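Local coordinates for fiber (Murine adenovirus 2, PDB 5NBH), which probably attaches the virion to host cells as a trimer, its distal head domain binding N-acetyl-D-glucosamine, at residues I60-R65 with G74-T79; P183-E188 with K193-C198; L213-S218 with P222-S227. All blocks are in the same frame, centred on the assembly; numbering follows the deposited sequence. Where two conformers were deposited one is given.

Contact 1 (I60-R65 with G74-T79); sequences ISLDYR and GALALT
Leu62 and Leu76 mark the nearest backbone approach, and their CA atoms still lie 9.5 Å apart, which is too far for the strands 59-62 and 75-78 to pair; the contact is made by side chains alone. Leu62 points its CB at the segment 74-79, whereas Leu76 starts off to one side and turns its branch end inward. Both leucines carry CG opposite the backbone N (chi1 174° and -173°), and the two side chains cross at about a right angle. One methyl, Leu62 CD2, rests across the fork of Leu76, 3.9 Å from Leu76 CD2 and 4.1 Å from Leu76 CD1. A looser touch follows on the Tyr64 side, where Leu76 CD1 approaches Tyr64 CD2 obliquely at 4.5 Å. The same tyrosine ring also packs on Leu69 and Val71 of the strand 69-72, the hairpin partner of 75-78, so it bridges successive parts of the shaft. Other subunits add contacts: Leu62 meets Leu62 of the third subunit, and Arg65 NH2 forms a salt bridge with the terminal carboxylate of Val237 of that subunit. Ile60 meanwhile pairs in parallel with a strand of the second subunit. Short two-stranded pieces strung along the chain, with buried aliphatic side chains joining one to the next and intersubunit pairing, are characteristic of the triple beta-spiral of the adenovirus fibre shaft.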
ATOM      1  N   ILE A  60     -22.888 -25.761 -16.560  1.00 24.43           N
ATOM      2  CA  ILE A  60     -22.556 -24.359 -16.713  1.00 24.13           C
ATOM      3  C   ILE A  60     -21.498 -24.019 -15.668  1.00 20.73           C
ATOM      4  O   ILE A  60     -21.584 -24.464 -14.508  1.00 18.56           O
ATOM      5  CB  ILE A  60     -23.799 -23.410 -16.648  1.00 26.22           C
ATOM      6  CG1 ILE A  60     -23.362 -21.944 -16.764  1.00 25.96           C
ATOM      7  CG2 ILE A  60     -24.625 -23.627 -15.397  1.00 27.19           C
ATOM      8  CD1 ILE A  60     -24.449 -20.995 -17.234  1.00 28.20           C
ATOM      9  N   SER A  61     -20.456 -23.304 -16.126  1.00 21.89           N
ATOM     10  CA  SER A  61     -19.349 -22.834 -15.295  1.00 21.50           C
ATOM     11  C   SER A  61     -19.085 -21.338 -15.467  1.00 20.39           C
ATOM     12  O   SER A  61     -19.502 -20.725 -16.461  1.00 18.98           O
ATOM     13  CB  SER A  61     -18.064 -23.573 -15.712  1.00 24.34           C
ATOM     14  OG  SER A  61     -18.034 -24.874 -15.160  1.00 26.78           O
ATOM     15  N   LEU A  62     -18.371 -20.762 -14.489  1.00 18.91           N
ATOM     16  CA  LEU A  62     -17.742 -19.420 -14.639  1.00 18.66           C
ATOM     17  C   LEU A  62     -16.231 -19.597 -14.863  1.00 18.72           C
ATOM     18  O   LEU A  62     -15.557 -20.233 -14.056  1.00 21.19           O
ATOM     19  CB  LEU A  62     -17.937 -18.570 -13.367  1.00 18.05           C
ATOM     20  CG  LEU A  62     -17.188 -17.212 -13.358  1.00 18.12           C
ATOM     21  CD1 LEU A  62     -17.801 -16.248 -14.360  1.00 18.15           C
ATOM     22  CD2 LEU A  62     -17.204 -16.590 -11.971  1.00 18.96           C
ATOM     23  N   ASP A  63     -15.725 -19.084 -15.968  1.00 20.03           N
ATOM     24  CA  ASP A  63     -14.288 -19.103 -16.227  1.00 19.91           C
ATOM     25  C   ASP A  63     -13.643 -17.865 -15.612  1.00 18.69           C
ATOM     26  O   ASP A  63     -14.088 -16.756 -15.871  1.00 16.87           O
ATOM     27  CB  ASP A  63     -14.036 -19.160 -17.727  1.00 22.27           C
ATOM     28  CG  ASP A  63     -14.555 -20.464 -18.344  1.00 25.22           C
ATOM     29  OD1 ASP A  63     -14.318 -21.520 -17.721  1.00 30.37           O
ATOM     30  OD2 ASP A  63     -15.226 -20.410 -19.396  1.00 27.85           O
ATOM     31  N   TYR A  64     -12.597 -18.081 -14.826  1.00 18.67           N
ATOM     32  CA  TYR A  64     -11.876 -16.960 -14.177  1.00 20.23           C
ATOM     33  C   TYR A  64     -10.362 -17.207 -14.176  1.00 20.41           C
ATOM     34  O   TYR A  64      -9.903 -18.356 -14.313  1.00 19.43           O
ATOM     35  CB  TYR A  64     -12.406 -16.733 -12.753  1.00 20.02           C
ATOM     36  CG  TYR A  64     -12.324 -17.946 -11.903  1.00 20.98           C
ATOM     37  CD1 TYR A  64     -11.161 -18.260 -11.204  1.00 20.83           C
ATOM     38  CD2 TYR A  64     -13.393 -18.843 -11.833  1.00 22.16           C
ATOM     39  CE1 TYR A  64     -11.061 -19.414 -10.448  1.00 23.03           C
ATOM     40  CE2 TYR A  64     -13.301 -19.996 -11.072  1.00 23.31           C
ATOM     41  CZ  TYR A  64     -12.134 -20.283 -10.398  1.00 23.84           C
ATOM     42  OH  TYR A  64     -12.035 -21.404  -9.641  1.00 27.43           O
ATOM     43  N   ARG A  65      -9.602 -16.126 -13.957  1.00 20.66           N
ATOM     44  CA  ARG A  65      -8.132 -16.182 -13.909  1.00 21.50           C
ATOM     45  C   ARG A  65      -7.719 -16.527 -12.503  1.00 21.07           C
ATOM     46  O   ARG A  65      -7.942 -15.739 -11.577  1.00 20.04           O
ATOM     47  CB  ARG A  65      -7.520 -14.845 -14.318  1.00 24.97           C
ATOM     48  CG  ARG A  65      -7.687 -14.527 -15.787  1.00 29.60           C
ATOM     49  CD  ARG A  65      -6.546 -15.098 -16.609  1.00 34.58           C
ATOM     50  NE  ARG A  65      -5.326 -14.318 -16.377  1.00 35.75           N
ATOM     51  CZ  ARG A  65      -4.956 -13.230 -17.049  1.00 39.72           C
ATOM     52  NH1 ARG A  65      -5.678 -12.745 -18.064  1.00 42.25           N
ATOM     53  NH2 ARG A  65      -3.828 -12.619 -16.707  1.00 44.61           N
ATOM     54  N   GLY A  74     -17.055 -22.803  -1.913  1.00 25.04           N
ATOM     55  CA  GLY A  74     -18.107 -22.769  -2.905  1.00 24.07           C
ATOM     56  C   GLY A  74     -18.389 -21.407  -3.542  1.00 21.67           C
ATOM     57  O   GLY A  74     -19.120 -21.352  -4.531  1.00 19.00           O
ATOM     58  N   ALA A  75     -17.801 -20.337  -3.000  1.00 19.02           N
ATOM     59  CA  ALA A  75     -18.135 -18.948  -3.385  1.00 17.71           C
ATOM     60  C   ALA A  75     -16.962 -18.242  -4.081  1.00 17.16           C
ATOM     61  O   ALA A  75     -15.786 -18.523  -3.791  1.00 17.57           O
ATOM     62  CB  ALA A  75     -18.562 -18.166  -2.144  1.00 17.73           C
ATOM     63  N   LEU A  76     -17.275 -17.329  -5.000  1.00 14.71           N
ATOM     64  CA  LEU A  76     -16.220 -16.600  -5.709  1.00 14.30           C
ATOM     65  C   LEU A  76     -15.555 -15.651  -4.731  1.00 13.14           C
ATOM     66  O   LEU A  76     -16.201 -15.044  -3.872  1.00 13.87           O
ATOM     67  CB  LEU A  76     -16.759 -15.841  -6.916  1.00 13.85           C
ATOM     68  CG  LEU A  76     -15.794 -15.160  -7.883  1.00 14.12           C
ATOM     69  CD1 LEU A  76     -14.955 -16.196  -8.611  1.00 14.46           C
ATOM     70  CD2 LEU A  76     -16.538 -14.305  -8.887  1.00 14.09           C
ATOM     71  N   ALA A  77     -14.244 -15.551  -4.880  1.00 13.90           N
ATOM     72  CA  ALA A  77     -13.420 -14.695  -4.049  1.00 14.16           C
ATOM     73  C   ALA A  77     -12.207 -14.203  -4.833  1.00 14.26           C
ATOM     74  O   ALA A  77     -11.938 -14.616  -5.973  1.00 13.39           O
ATOM     75  CB  ALA A  77     -12.993 -15.469  -2.811  1.00 14.93           C
ATOM     76  N   LEU A  78     -11.489 -13.259  -4.231  1.00 14.48           N
ATOM     77  CA  LEU A  78     -10.220 -12.811  -4.780  1.00 14.33           C
ATOM     78  C   LEU A  78      -9.045 -13.645  -4.236  1.00 14.20           C
ATOM     79  O   LEU A  78      -9.056 -14.110  -3.095  1.00 13.75           O
ATOM     80  CB  LEU A  78      -9.996 -11.330  -4.426  1.00 14.37           C
ATOM     81  CG  LEU A  78     -11.113 -10.345  -4.801  1.00 15.94           C
ATOM     82  CD1 LEU A  78     -10.677  -8.892  -4.515  1.00 15.07           C
ATOM     83  CD2 LEU A  78     -11.552 -10.475  -6.229  1.00 16.97           C
ATOM     84  N   THR A  79      -7.999 -13.759  -5.037  1.00 14.86           N
ATOM     85  CA  THR A  79      -6.793 -14.445  -4.609  1.00 16.38           C
ATOM     86  C   THR A  79      -6.004 -13.541  -3.624  1.00 15.75           C
ATOM     87  O   THR A  79      -5.437 -14.018  -2.621  1.00 15.83           O
ATOM     88  CB  THR A  79      -5.968 -14.854  -5.846  1.00 19.03           C
ATOM     89  OG1 THR A  79      -6.774 -15.753  -6.636  1.00 23.01           O
ATOM     90  CG2 THR A  79      -4.715 -15.576  -5.465  1.00 20.63           C
TER

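Contact 2 (P183-E188 with K193-C198); sequences PIVCSE and KQSTYC
Ile184 and Thr196 set the register with two nearly linear backbone bonds: Ile184 N to Thr196 O at 3.0 Å (172° at the hydrogen) and Thr196 N to Ile184 O at 2.9 Å. They differ at the acceptor. Thr196 O is approached from above its carbonyl plane, while Ile184 O takes its donor nearly along the C=O axis. Two residues on along strand 179-188, Cys186 N bonds to Gln194 O at 2.8 Å, and Cys186 O receives two donors on the same face of its plane, Gln194 N at 3.2 Å and Lys193 N at 3.0 Å. Two residues facing one make this a classic beta bulge in the antiparallel hairpin of strands 179-188 and 191-205, part of the GHID sheet of the fibre head.

Apolar contacts concentrate on the face that carries Ile184, Cys186 and Thr196. Ile184 CG1 lies between the backbone N and the carbonyl carbon (chi1 53°), which lays it along the Tyr197 backbone, 3.6 Å from Tyr197 C, and lets Ile184 CD1 reach Cys198 CB at 3.9 Å. Thr196 CG2 touches both Ile184 CG1 and Cys186 SG. Ile184 and Cys198 also pack on Phe224 and Met226 of the facing sheet. Lys193, bent at chi2 (-65°), runs its aliphatic chain past Ser187 CA and Glu188 CB. The Tyr197 ring stacks on Phe192 of the third subunit.

The polar ends of Thr196, Gln194 and Glu188 have partners outside the two strands. Thr196 OG1 bonds to Thr216 O and Gln194 OE1 to Ser218 N. Glu188 OE2 forms a salt bridge with Lys221, while Glu188 OE1 and Lys193 NZ stay 4.6 Å apart, beyond one.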
ATOM      1  N   PRO A 183      12.096   6.728  11.166  1.00 10.58           N
ATOM      2  CA  PRO A 183      12.232   8.165  11.372  1.00 10.06           C
ATOM      3  C   PRO A 183      10.859   8.787  11.397  1.00 10.09           C
ATOM      4  O   PRO A 183       9.975   8.359  10.624  1.00  8.99           O
ATOM      5  CB  PRO A 183      13.032   8.615  10.167  1.00 10.20           C
ATOM      6  CG  PRO A 183      12.711   7.636   9.094  1.00 10.24           C
ATOM      7  CD  PRO A 183      12.455   6.329   9.788  1.00 10.20           C
ATOM      8  N   ILE A 184      10.684   9.812  12.219  1.00 10.36           N
ATOM      9  CA  ILE A 184       9.428  10.540  12.325  1.00 10.73           C
ATOM     10  C   ILE A 184       9.762  11.997  12.525  1.00 11.63           C
ATOM     11  O   ILE A 184      10.866  12.330  12.952  1.00 12.36           O
ATOM     12  CB  ILE A 184       8.497  10.079  13.472  1.00 10.98           C
ATOM     13  CG1 ILE A 184       9.205  10.057  14.841  1.00 11.64           C
ATOM     14  CG2 ILE A 184       7.961   8.702  13.186  1.00 11.34           C
ATOM     15  CD1 ILE A 184       8.271  10.113  16.027  1.00 12.23           C
ATOM     16  N   VAL A 185       8.812  12.828  12.172  1.00 11.38           N
ATOM     17  CA  VAL A 185       8.901  14.244  12.417  1.00 11.71           C
ATOM     18  C   VAL A 185       7.740  14.645  13.308  1.00 12.85           C
ATOM     19  O   VAL A 185       6.580  14.428  12.954  1.00 12.90           O
ATOM     20  CB  VAL A 185       8.907  15.066  11.116  1.00 12.36           C
ATOM     21  CG1 VAL A 185       8.923  16.559  11.466  1.00 12.16           C
ATOM     22  CG2 VAL A 185      10.138  14.745  10.275  1.00 12.18           C
ATOM     23  N   CYS A 186       8.062  15.265  14.445  1.00 13.04           N
ATOM     24  CA  CYS A 186       7.077  15.834  15.331  1.00 14.63           C
ATOM     25  C   CYS A 186       6.806  17.274  14.883  1.00 13.68           C
ATOM     26  O   CYS A 186       7.733  17.975  14.518  1.00 14.14           O
ATOM     27  CB  CYS A 186       7.546  15.811  16.784  1.00 16.46           C
ATOM     28  SG  CYS A 186       7.544  14.138  17.482  1.00 21.74           S
ATOM     29  N   SER A 187       5.553  17.675  14.923  1.00 12.65           N
ATOM     30  CA  SER A 187       5.133  19.031  14.552  1.00 13.50           C
ATOM     31  C   SER A 187       3.952  19.468  15.372  1.00 14.87           C
ATOM     32  O   SER A 187       3.404  18.683  16.132  1.00 15.57           O
ATOM     33  CB  SER A 187       4.770  19.067  13.060  1.00 14.03           C
ATOM     34  OG  SER A 187       3.578  18.340  12.749  1.00 14.01           O
ATOM     35  N   GLU A 188       3.528  20.722  15.229  1.00 15.30           N
ATOM     36  CA  GLU A 188       2.324  21.138  15.914  1.00 18.20           C
ATOM     37  C   GLU A 188       1.773  22.330  15.184  1.00 19.36           C
ATOM     38  O   GLU A 188       2.515  23.257  14.909  1.00 17.51           O
ATOM     39  CB  GLU A 188       2.596  21.482  17.378  1.00 20.22           C
ATOM     40  CG  GLU A 188       1.319  21.705  18.171  1.00 22.62           C
ATOM     41  CD  GLU A 188       1.535  22.041  19.636  1.00 24.94           C
ATOM     42  OE1 GLU A 188       2.680  22.065  20.147  1.00 26.50           O
ATOM     43  OE2 GLU A 188       0.509  22.292  20.284  1.00 29.33           O
ATOM     44  N   LYS A 193       8.739  20.799  14.718  1.00 14.45           N
ATOM     45  CA  LYS A 193       9.282  20.761  16.083  1.00 16.26           C
ATOM     46  C   LYS A 193      10.551  19.936  16.209  1.00 16.81           C
ATOM     47  O   LYS A 193      11.530  20.405  16.802  1.00 18.74           O
ATOM     48  CB  LYS A 193       8.236  20.245  17.069  1.00 18.00           C
ATOM     49  CG  LYS A 193       6.993  21.111  17.214  1.00 19.23           C
ATOM     50  CD  LYS A 193       7.299  22.486  17.804  1.00 21.83           C
ATOM     51  CE  LYS A 193       6.028  23.313  17.766  1.00 24.64           C
ATOM     52  NZ  LYS A 193       6.178  24.575  18.540  1.00 27.66           N
ATOM     53  N   GLN A 194      10.563  18.705  15.698  1.00 15.56           N
ATOM     54  CA  GLN A 194      11.718  17.843  15.848  1.00 15.24           C
ATOM     55  C   GLN A 194      11.792  16.709  14.825  1.00 14.81           C
ATOM     56  O   GLN A 194      10.784  16.069  14.572  1.00 13.69           O
ATOM     57  CB  GLN A 194      11.662  17.176  17.239  1.00 16.40           C
ATOM     58  CG  GLN A 194      12.914  16.406  17.592  1.00 16.64           C
ATOM     59  CD  GLN A 194      12.893  15.812  18.986  1.00 17.41           C
ATOM     60  OE1 GLN A 194      11.885  15.843  19.683  1.00 19.65           O
ATOM     61  NE2 GLN A 194      14.026  15.254  19.397  1.00 19.19           N
ATOM     62  N   SER A 195      12.997  16.412  14.347  1.00 14.55           N
ATOM     63  CA  SER A 195      13.258  15.151  13.638  1.00 15.31           C
ATOM     64  C   SER A 195      13.750  14.149  14.665  1.00 14.35           C
ATOM     65  O   SER A 195      14.742  14.385  15.374  1.00 13.79           O
ATOM     66  CB  SER A 195      14.302  15.290  12.547  1.00 17.12           C
ATOM     67  OG  SER A 195      13.943  16.333  11.676  1.00 21.90           O
ATOM     68  N   THR A 196      13.045  13.028  14.760  1.00 13.01           N
ATOM     69  CA  THR A 196      13.331  12.031  15.770  1.00 12.12           C
ATOM     70  C   THR A 196      12.940  10.643  15.221  1.00 11.06           C
ATOM     71  O   THR A 196      13.012  10.395  13.987  1.00  9.98           O
ATOM     72  CB  THR A 196      12.702  12.427  17.134  1.00 12.76           C
ATOM     73  OG1 THR A 196      13.072  11.449  18.120  1.00 12.42           O
ATOM     74  CG2 THR A 196      11.188  12.580  17.064  1.00 13.34           C
ATOM     75  N   TYR A 197      12.612   9.726  16.096  1.00 11.14           N
ATOM     76  CA  TYR A 197      12.351   8.334  15.714  1.00 11.37           C
ATOM     77  C   TYR A 197      11.315   7.702  16.628  1.00 11.29           C
ATOM     78  O   TYR A 197      11.007   8.215  17.720  1.00  9.78           O
ATOM     79  CB  TYR A 197      13.644   7.524  15.740  1.00 11.89           C
ATOM     80  CG  TYR A 197      14.429   7.702  17.030  1.00 12.70           C
ATOM     81  CD1 TYR A 197      14.103   6.991  18.158  1.00 13.36           C
ATOM     82  CD2 TYR A 197      15.497   8.598  17.102  1.00 13.55           C
ATOM     83  CE1 TYR A 197      14.804   7.157  19.344  1.00 14.72           C
ATOM     84  CE2 TYR A 197      16.213   8.758  18.285  1.00 14.59           C
ATOM     85  CZ  TYR A 197      15.854   8.040  19.400  1.00 15.13           C
ATOM     86  OH  TYR A 197      16.563   8.172  20.601  1.00 17.64           O
ATOM     87  N   CYS A 198      10.740   6.607  16.124  1.00 11.20           N
ATOM     88  CA  CYS A 198       9.772   5.845  16.847  1.00 11.73           C
ATOM     89  C   CYS A 198      10.074   4.369  16.616  1.00 11.27           C
ATOM     90  O   CYS A 198      10.313   3.946  15.472  1.00 11.94           O
ATOM     91  CB  CYS A 198       8.369   6.182  16.365  1.00 12.06           C
ATOM     92  SG  CYS A 198       7.021   5.412  17.316  1.00 12.21           S
TER

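Contact 3 (L213-S218 with P222-S227); sequences LKSTTS and PIFQMS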
ATOM      1  N   LEU A 213       4.616   0.808  20.403  1.00 10.28           N
ATOM      2  CA  LEU A 213       5.353   1.901  19.797  1.00 10.80           C
ATOM      3  C   LEU A 213       6.044   2.755  20.831  1.00 11.32           C
ATOM      4  O   LEU A 213       5.456   3.063  21.857  1.00 11.43           O
ATOM      5  CB  LEU A 213       4.415   2.781  18.971  1.00 11.84           C
ATOM      6  CG  LEU A 213       3.462   2.021  18.026  1.00 11.23           C
ATOM      7  CD1 LEU A 213       2.493   3.010  17.421  1.00 12.21           C
ATOM      8  CD2 LEU A 213       4.211   1.299  16.921  1.00 12.00           C
ATOM      9  N   LYS A 214       7.286   3.153  20.581  1.00 10.86           N
ATOM     10  CA  LYS A 214       7.958   4.060  21.514  1.00 11.97           C
ATOM     11  C   LYS A 214       8.538   5.258  20.778  1.00 11.23           C
ATOM     12  O   LYS A 214       9.496   5.127  20.011  1.00 11.04           O
ATOM     13  CB  LYS A 214       9.019   3.335  22.327  1.00 13.63           C
ATOM     14  CG  LYS A 214       8.501   2.225  23.194  1.00 16.00           C
ATOM     15  CD  LYS A 214       9.622   1.496  23.952  1.00 18.09           C
ATOM     16  CE  LYS A 214       9.023   0.311  24.679  1.00 21.70           C
ATOM     17  NZ  LYS A 214       9.948  -0.391  25.623  1.00 24.82           N
ATOM     18  N   SER A 215       7.935   6.416  21.017  1.00 10.80           N
ATOM     19  CA  SER A 215       8.366   7.662  20.408  1.00 10.40           C
ATOM     20  C   SER A 215       9.301   8.419  21.350  1.00 11.19           C
ATOM     21  O   SER A 215       9.070   8.470  22.576  1.00 10.43           O
ATOM     22  CB  SER A 215       7.158   8.532  20.085  1.00 10.57           C
ATOM     23  OG  SER A 215       6.258   8.675  21.165  1.00  9.76           O
ATOM     24  N   THR A 216      10.323   9.046  20.795  1.00 12.27           N
ATOM     25  CA  THR A 216      11.291   9.802  21.621  1.00 12.49           C
ATOM     26  C   THR A 216      11.194  11.278  21.253  1.00 13.57           C
ATOM     27  O   THR A 216      11.291  11.636  20.080  1.00 14.23           O
ATOM     28  CB  THR A 216      12.693   9.263  21.449  1.00 12.90           C
ATOM     29  OG1 THR A 216      12.723   7.939  21.971  1.00 13.56           O
ATOM     30  CG2 THR A 216      13.719  10.114  22.181  1.00 13.37           C
ATOM     31  N   THR A 217      10.937  12.119  22.254  1.00 14.22           N
ATOM     32  CA  THR A 217      10.745  13.566  22.042  1.00 15.43           C
ATOM     33  C   THR A 217      11.691  14.396  22.961  1.00 17.82           C
ATOM     34  O   THR A 217      12.154  13.895  23.973  1.00 15.95           O
ATOM     35  CB  THR A 217       9.286  13.998  22.234  1.00 16.72           C
ATOM     36  OG1 THR A 217       8.870  13.790  23.601  1.00 17.99           O
ATOM     37  CG2 THR A 217       8.380  13.178  21.313  1.00 16.42           C
ATOM     38  N   SER A 218      11.980  15.624  22.547  1.00 19.98           N
ATOM     39  CA  SER A 218      12.660  16.624  23.378  1.00 24.19           C
ATOM     40  C   SER A 218      11.848  17.907  23.351  1.00 25.82           C
ATOM     41  O   SER A 218      11.865  18.635  22.354  1.00 31.76           O
ATOM     42  CB  SER A 218      14.058  16.914  22.851  1.00 26.33           C
ATOM     43  OG  SER A 218      14.726  15.721  22.527  1.00 33.08           O
ATOM     44  N   PRO A 222       4.193  14.645  21.341  1.00 17.20           N
ATOM     45  CA  PRO A 222       4.363  13.565  20.365  1.00 16.32           C
ATOM     46  C   PRO A 222       3.207  13.589  19.362  1.00 15.37           C
ATOM     47  O   PRO A 222       2.124  13.109  19.637  1.00 15.01           O
ATOM     48  CB  PRO A 222       4.433  12.298  21.231  1.00 16.61           C
ATOM     49  CG  PRO A 222       3.704  12.664  22.488  1.00 18.21           C
ATOM     50  CD  PRO A 222       3.845  14.151  22.685  1.00 18.02           C
ATOM     51  N   ILE A 223       3.445  14.246  18.239  1.00 14.31           N
ATOM     52  CA  ILE A 223       2.457  14.421  17.200  1.00 14.53           C
ATOM     53  C   ILE A 223       3.158  14.058  15.900  1.00 14.64           C
ATOM     54  O   ILE A 223       3.993  14.808  15.435  1.00 14.38           O
ATOM     55  CB  ILE A 223       1.950  15.873  17.122  1.00 14.52           C
ATOM     56  CG1 ILE A 223       1.294  16.257  18.436  1.00 14.60           C
ATOM     57  CG2 ILE A 223       0.977  16.027  15.957  1.00 15.27           C
ATOM     58  CD1 ILE A 223       0.737  17.673  18.468  1.00 14.66           C
ATOM     59  N   PHE A 224       2.845  12.881  15.368  1.00 14.04           N
ATOM     60  CA  PHE A 224       3.556  12.299  14.239  1.00 14.63           C
ATOM     61  C   PHE A 224       2.728  11.243  13.519  1.00 14.90           C
ATOM     62  O   PHE A 224       1.772  10.764  14.102  1.00 13.89           O
ATOM     63  CB  PHE A 224       4.860  11.656  14.712  1.00 14.98           C
ATOM     64  CG  PHE A 224       4.675  10.540  15.689  1.00 15.09           C
ATOM     65  CD1 PHE A 224       4.596  10.793  17.058  1.00 15.85           C
ATOM     66  CD2 PHE A 224       4.612   9.231  15.262  1.00 15.29           C
ATOM     67  CE1 PHE A 224       4.454   9.752  17.971  1.00 15.02           C
ATOM     68  CE2 PHE A 224       4.464   8.194  16.170  1.00 14.86           C
ATOM     69  CZ  PHE A 224       4.370   8.454  17.521  1.00 15.26           C
ATOM     70  N   GLN A 225       3.118  10.901  12.278  1.00 14.90           N
ATOM     71  CA  GLN A 225       2.570   9.764  11.514  1.00 16.15           C
ATOM     72  C   GLN A 225       3.739   8.816  11.237  1.00 14.96           C
ATOM     73  O   GLN A 225       4.879   9.248  11.018  1.00 15.11           O
ATOM     74  CB  GLN A 225       1.898  10.177  10.152  1.00 18.55           C
ATOM     75  CG  GLN A 225       1.267   9.003   9.346  1.00 21.19           C
ATOM     76  CD  GLN A 225       0.533   9.360   8.019  1.00 24.79           C
ATOM     77  OE1 GLN A 225       1.046   9.085   6.931  1.00 26.41           O
ATOM     78  NE2 GLN A 225      -0.701   9.832   8.119  1.00 25.83           N
ATOM     79  N   MET A 226       3.482   7.523  11.316  1.00 14.98           N
ATOM     80  CA  MET A 226       4.458   6.544  10.843  0.50 15.48           C
ATOM     81  C   MET A 226       3.819   5.260  10.389  1.00 14.21           C
ATOM     82  O   MET A 226       2.709   4.950  10.741  1.00 12.40           O
ATOM     83  CB  MET A 226       5.582   6.265  11.837  0.50 18.57           C
ATOM     84  CG  MET A 226       5.252   5.677  13.188  0.50 19.42           C
ATOM     85  SD  MET A 226       6.658   4.603  13.579  0.50 24.65           S
ATOM     86  CE  MET A 226       6.260   3.424  12.293  0.50 20.24           C
ATOM     87  N   SER A 227       4.539   4.569   9.527  1.00 13.00           N
ATOM     88  CA  SER A 227       4.028   3.346   8.947  1.00 12.82           C
ATOM     89  C   SER A 227       5.158   2.381   8.873  1.00 11.69           C
ATOM     90  O   SER A 227       6.324   2.786   8.800  1.00 11.68           O
ATOM     91  CB  SER A 227       3.363   3.610   7.572  1.00 14.36           C
ATOM     92  OG  SER A 227       4.307   3.807   6.577  1.00 17.79           O
TER
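Phe224 reaches Ser215 through its first torsion (chi1 61°), which sets CG between the backbone N and the carbonyl carbon and carries the phenyl ring to the serine, with Phe224 CE1 3.6 Å from Ser215 CB and Phe224 CZ 3.8 Å from the same atom. The approach to the ring is oblique. Chi1 of Ser215 (49°) places only the hydroxyl, turning Ser215 OG to within 3.8 Å of Phe224 CE1 and near Pro222 CB. Its polar needs are met within its own sheet, where it bonds to Gln133 OE1 and accepts from Trp135 NE1.

The second meeting involves Thr217 and Pro222, whose side chains cross obliquely. Thr217 CG2 touches Pro222 CB at 4.0 Å and Pro222 CA at 4.1 Å. The hydroxyl branch of Thr217 is used within its own side of the domain: OG1 bonds to Ala129 O and accepts from Gln133 NE2. Pro222 CB also lies 4.1 Å from Ser215 OG, so this one carbon touches both residues, and the proline packs further on Gln133 and Trp135.

The nearest CA pair, Thr217 with Pro222, is 6.6 Å apart, too far for pairing, and lies next to the short 219-221 connection. Strand 208-217 belongs to the GHID sheet and 223-231 to the ABCJ sheet, and the CB atoms of Ser215, Thr217 and Phe224 point inward between them. Because Ser215 and Thr217 bond to both ends of the amide of Gln133, an N-acetyl-D-glucosamine-binding residue, this part of the sandwich core probably acts as a second shell to the sugar site of the fibre head, holding the orientation of that amide.

In the fold
Contact 1 comes first along the chain and belongs to the shaft; contacts 2 and 3 follow in series in the head, across the chain's centre from it. Centres of contacts 1 and 2 lie about 47 Å apart and those of contacts 1 and 3 about 44 Å apart, with no touch. Contacts 2 and 3 are neighbours, their centres about 6 Å apart, joined through strands 191-205 and 208-217, which are adjacent in one sheet. Contact 2 lies within the hairpin of strands 179-188 and 191-205 of that sheet, and contact 3 ties the sheet to the other layer through strand 223-231. Contacts 1 and 2 touch the third subunit, so trimer contacts occur in shaft and head alike.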